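Local coordinates for acid phosphatase (Bacillus anthracis, PDB 2I33), which probably hydrolyses phosphate monoesters at acidic pH as a magnesium-binding class C acid phosphatase of the HAD superfamily, at residues 108-113 with 118-123. Numbering follows the deposited sequence.
Sequences DFLKYT and VDIYYI
With Thr113 OG1 beside the backbone N (chi1 -61°), CG2 falls anti to that N and its methyl is directed at Val118 and Ile120, while the hydroxyl turns back over its own helix. The valine answers with CG1 anti to its own N, and the two side chains meet obliquely, Thr113 CG2 lying 3.6 Å from Val118 CG1. The same methyl also touches Ile120 CG1, at 3.8 Å. The polar branch is satisfied locally: Thr113 OG1 donates to Phe109 O over 2.9 Å, approaching from above the carbonyl plane, and that oxygen also accepts the helical bond from Thr113 N. The hydroxyl oxygen thereby sits above the rim of one face of the Phe109 ring.

One backbone bond closes the turn, from Val118 N to Thr113 O (3.2 Å, N-H...O angle 156°). The chain reverses here between helix 106-115 and strand 119-125; the axes of segments 108-113 and 119-123 come within 9.1 Å and make 138° between their N-to-C directions. This is the helix-to-strand half of a Rossmann-like alpha/beta unit, as expected of a HAD phosphatase; strand 119-125 lies in the parallel sheet beside strand 59-64, which leads to the magnesium ligands Asp65 and Asp67.

Leu110 divides its two methyls between Ile120 and Tyr122. Its CD2 meets Ile120 CD1 at 4.0 Å, the two side chains crossing at nearly a right angle, and that isoleucine methyl also approaches Leu110 O. CD1 instead reaches the edge of the Tyr122 ring, near its plane, 3.7 Å from Tyr122 OH. Ile120 CG2 rests over one face of the Tyr122 ring, offset toward the rim, and the phenol oxygen is hydrogen-bonded to Pro144 O.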
ATOM      1  N   ASP A 108       6.442 -12.281 -13.435  1.00 26.98           N
ATOM      2  CA  ASP A 108       6.178 -13.706 -13.234  1.00 27.58           C
ATOM      3  C   ASP A 108       4.693 -13.987 -13.276  1.00 26.97           C
ATOM      4  O   ASP A 108       4.267 -15.002 -13.816  1.00 27.66           O
ATOM      5  CB  ASP A 108       6.777 -14.211 -11.931  1.00 29.04           C
ATOM      6  CG  ASP A 108       8.280 -14.368 -12.004  1.00 33.22           C
ATOM      7  OD1 ASP A 108       8.854 -14.437 -13.123  1.00 35.33           O
ATOM      8  OD2 ASP A 108       8.890 -14.465 -10.912  1.00 38.20           O
ATOM      9  N   PHE A 109       3.902 -13.066 -12.730  1.00 26.16           N
ATOM     10  CA  PHE A 109       2.466 -13.253 -12.744  1.00 25.95           C
ATOM     11  C   PHE A 109       1.957 -13.178 -14.168  1.00 25.77           C
ATOM     12  O   PHE A 109       1.122 -13.985 -14.613  1.00 24.99           O
ATOM     13  CB  PHE A 109       1.742 -12.233 -11.874  1.00 25.93           C
ATOM     14  CG  PHE A 109       0.275 -12.201 -12.119  1.00 26.33           C
ATOM     15  CD1 PHE A 109      -0.554 -13.229 -11.697  1.00 27.83           C
ATOM     16  CD2 PHE A 109      -0.287 -11.162 -12.851  1.00 27.88           C
ATOM     17  CE1 PHE A 109      -1.893 -13.208 -11.986  1.00 28.31           C
ATOM     18  CE2 PHE A 109      -1.645 -11.162 -13.170  1.00 28.28           C
ATOM     19  CZ  PHE A 109      -2.442 -12.174 -12.729  1.00 27.06           C
ATOM     20  N   LEU A 110       2.487 -12.223 -14.926  1.00 25.83           N
ATOM     21  CA  LEU A 110       2.031 -12.099 -16.287  1.00 26.14           C
ATOM     22  C   LEU A 110       2.448 -13.310 -17.149  1.00 25.90           C
ATOM     23  O   LEU A 110       1.679 -13.779 -17.976  1.00 26.13           O
ATOM     24  CB  LEU A 110       2.571 -10.822 -16.923  1.00 26.28           C
ATOM     25  CG  LEU A 110       2.047  -9.542 -16.276  1.00 27.05           C
ATOM     26  CD1 LEU A 110       2.848  -8.357 -16.740  1.00 29.17           C
ATOM     27  CD2 LEU A 110       0.577  -9.369 -16.585  1.00 28.30           C
ATOM     28  N   LYS A 111       3.665 -13.819 -16.958  1.00 27.07           N
ATOM     29  CA  LYS A 111       4.086 -15.009 -17.651  1.00 27.32           C
ATOM     30  C   LYS A 111       3.241 -16.215 -17.247  1.00 26.55           C
ATOM     31  O   LYS A 111       2.956 -17.066 -18.087  1.00 26.88           O
ATOM     32  CB  LYS A 111       5.566 -15.293 -17.421  1.00 28.14           C
ATOM     33  CG  LYS A 111       6.490 -14.250 -18.019  1.00 31.75           C
ATOM     34  CD  LYS A 111       6.399 -14.119 -19.511  1.00 36.23           C
ATOM     35  CE  LYS A 111       7.104 -15.241 -20.240  1.00 38.87           C
ATOM     36  NZ  LYS A 111       6.833 -15.147 -21.695  1.00 40.58           N
ATOM     37  N   TYR A 112       2.841 -16.284 -15.972  1.00 25.61           N
ATOM     38  CA  TYR A 112       1.941 -17.354 -15.535  1.00 26.12           C
ATOM     39  C   TYR A 112       0.594 -17.277 -16.235  1.00 25.75           C
ATOM     40  O   TYR A 112       0.073 -18.248 -16.781  1.00 25.82           O
ATOM     41  CB  TYR A 112       1.717 -17.283 -14.049  1.00 26.65           C
ATOM     42  CG  TYR A 112       0.773 -18.344 -13.548  1.00 27.09           C
ATOM     43  CD1 TYR A 112       1.206 -19.648 -13.347  1.00 27.81           C
ATOM     44  CD2 TYR A 112      -0.554 -18.042 -13.257  1.00 27.56           C
ATOM     45  CE1 TYR A 112       0.339 -20.623 -12.886  1.00 29.11           C
ATOM     46  CE2 TYR A 112      -1.419 -19.022 -12.803  1.00 28.91           C
ATOM     47  CZ  TYR A 112      -0.965 -20.296 -12.604  1.00 27.52           C
ATOM     48  OH  TYR A 112      -1.819 -21.290 -12.134  1.00 29.99           O
ATOM     49  N   THR A 113       0.048 -16.073 -16.221  1.00 25.19           N
ATOM     50  CA  THR A 113      -1.204 -15.784 -16.886  1.00 26.01           C
ATOM     51  C   THR A 113      -1.143 -16.214 -18.348  1.00 26.14           C
ATOM     52  O   THR A 113      -2.041 -16.914 -18.839  1.00 25.69           O
ATOM     53  CB  THR A 113      -1.524 -14.296 -16.737  1.00 26.28           C
ATOM     54  OG1 THR A 113      -1.663 -13.976 -15.347  1.00 28.04           O
ATOM     55  CG2 THR A 113      -2.798 -13.977 -17.449  1.00 26.93           C
ATOM     56  N   VAL A 118      -4.513 -17.162 -20.885  1.00 28.43           N
ATOM     57  CA  VAL A 118      -5.344 -16.023 -20.535  1.00 28.14           C
ATOM     58  C   VAL A 118      -4.759 -14.784 -21.216  1.00 28.24           C
ATOM     59  O   VAL A 118      -3.563 -14.478 -21.084  1.00 30.18           O
ATOM     60  CB  VAL A 118      -5.416 -15.837 -19.001  1.00 28.21           C
ATOM     61  CG1 VAL A 118      -6.117 -14.525 -18.614  1.00 28.48           C
ATOM     62  CG2 VAL A 118      -6.092 -17.037 -18.335  1.00 28.53           C
ATOM     63  N   ASP A 119      -5.618 -14.052 -21.901  1.00 27.80           N
ATOM     64  CA  ASP A 119      -5.218 -12.808 -22.518  1.00 27.28           C
ATOM     65  C   ASP A 119      -4.991 -11.698 -21.494  1.00 27.33           C
ATOM     66  O   ASP A 119      -5.698 -11.583 -20.497  1.00 27.15           O
ATOM     67  CB  ASP A 119      -6.252 -12.342 -23.555  1.00 26.99           C
ATOM     68  CG  ASP A 119      -6.146 -13.097 -24.877  1.00 29.39           C
ATOM     69  OD1 ASP A 119      -5.004 -13.473 -25.240  1.00 30.01           O
ATOM     70  OD2 ASP A 119      -7.197 -13.280 -25.559  1.00 29.83           O
ATOM     71  N   ILE A 120      -3.985 -10.883 -21.773  1.00 26.30           N
ATOM     72  CA  ILE A 120      -3.631  -9.752 -20.928  1.00 26.82           C
ATOM     73  C   ILE A 120      -3.907  -8.471 -21.684  1.00 26.51           C
ATOM     74  O   ILE A 120      -3.503  -8.323 -22.841  1.00 27.31           O
ATOM     75  CB  ILE A 120      -2.134  -9.814 -20.595  1.00 26.50           C
ATOM     76  CG1 ILE A 120      -1.851 -11.116 -19.827  1.00 28.53           C
ATOM     77  CG2 ILE A 120      -1.680  -8.573 -19.839  1.00 28.09           C
ATOM     78  CD1 ILE A 120      -0.400 -11.499 -19.825  1.00 28.85           C
ATOM     79  N   TYR A 121      -4.588  -7.530 -21.028  1.00 26.76           N
ATOM     80  CA  TYR A 121      -4.762  -6.184 -21.568  1.00 26.66           C
ATOM     81  C   TYR A 121      -4.178  -5.179 -20.632  1.00 27.48           C
ATOM     82  O   TYR A 121      -4.509  -5.149 -19.458  1.00 27.24           O
ATOM     83  CB  TYR A 121      -6.211  -5.879 -21.850  1.00 27.46           C
ATOM     84  CG  TYR A 121      -6.617  -6.807 -22.943  1.00 26.70           C
ATOM     85  CD1 TYR A 121      -6.329  -6.507 -24.263  1.00 26.72           C
ATOM     86  CD2 TYR A 121      -7.177  -8.046 -22.655  1.00 28.58           C
ATOM     87  CE1 TYR A 121      -6.633  -7.404 -25.276  1.00 27.68           C
ATOM     88  CE2 TYR A 121      -7.483  -8.930 -23.633  1.00 29.11           C
ATOM     89  CZ  TYR A 121      -7.218  -8.618 -24.942  1.00 27.68           C
ATOM     90  OH  TYR A 121      -7.547  -9.535 -25.917  1.00 30.67           O
ATOM     91  N   TYR A 122      -3.240  -4.416 -21.165  1.00 27.24           N
ATOM     92  CA  TYR A 122      -2.626  -3.322 -20.424  1.00 27.23           C
ATOM     93  C   TYR A 122      -3.410  -2.067 -20.777  1.00 27.02           C
ATOM     94  O   TYR A 122      -3.215  -1.491 -21.837  1.00 28.74           O
ATOM     95  CB  TYR A 122      -1.161  -3.135 -20.805  1.00 26.67           C
ATOM     96  CG  TYR A 122      -0.319  -4.385 -20.680  1.00 26.78           C
ATOM     97  CD1 TYR A 122       0.163  -4.793 -19.468  1.00 27.84           C
ATOM     98  CD2 TYR A 122      -0.010  -5.163 -21.802  1.00 24.39           C
ATOM     99  CE1 TYR A 122       0.943  -5.913 -19.343  1.00 26.68           C
ATOM    100  CE2 TYR A 122       0.751  -6.292 -21.682  1.00 26.00           C
ATOM    101  CZ  TYR A 122       1.234  -6.662 -20.451  1.00 27.46           C
ATOM    102  OH  TYR A 122       2.010  -7.786 -20.323  1.00 27.90           O
ATOM    103  N   ILE A 123      -4.285  -1.630 -19.869  1.00 26.80           N
ATOM    104  CA  ILE A 123      -5.092  -0.443 -20.087  1.00 27.30           C
ATOM    105  C   ILE A 123      -4.448   0.659 -19.258  1.00 26.73           C
ATOM    106  O   ILE A 123      -4.516   0.633 -18.049  1.00 27.15           O
ATOM    107  CB  ILE A 123      -6.553  -0.687 -19.691  1.00 26.71           C
ATOM    108  CG1 ILE A 123      -7.110  -1.852 -20.517  1.00 27.49           C
ATOM    109  CG2 ILE A 123      -7.375   0.588 -19.913  1.00 28.07           C
ATOM    110  CD1 ILE A 123      -8.532  -2.257 -20.171  1.00 28.14           C
TER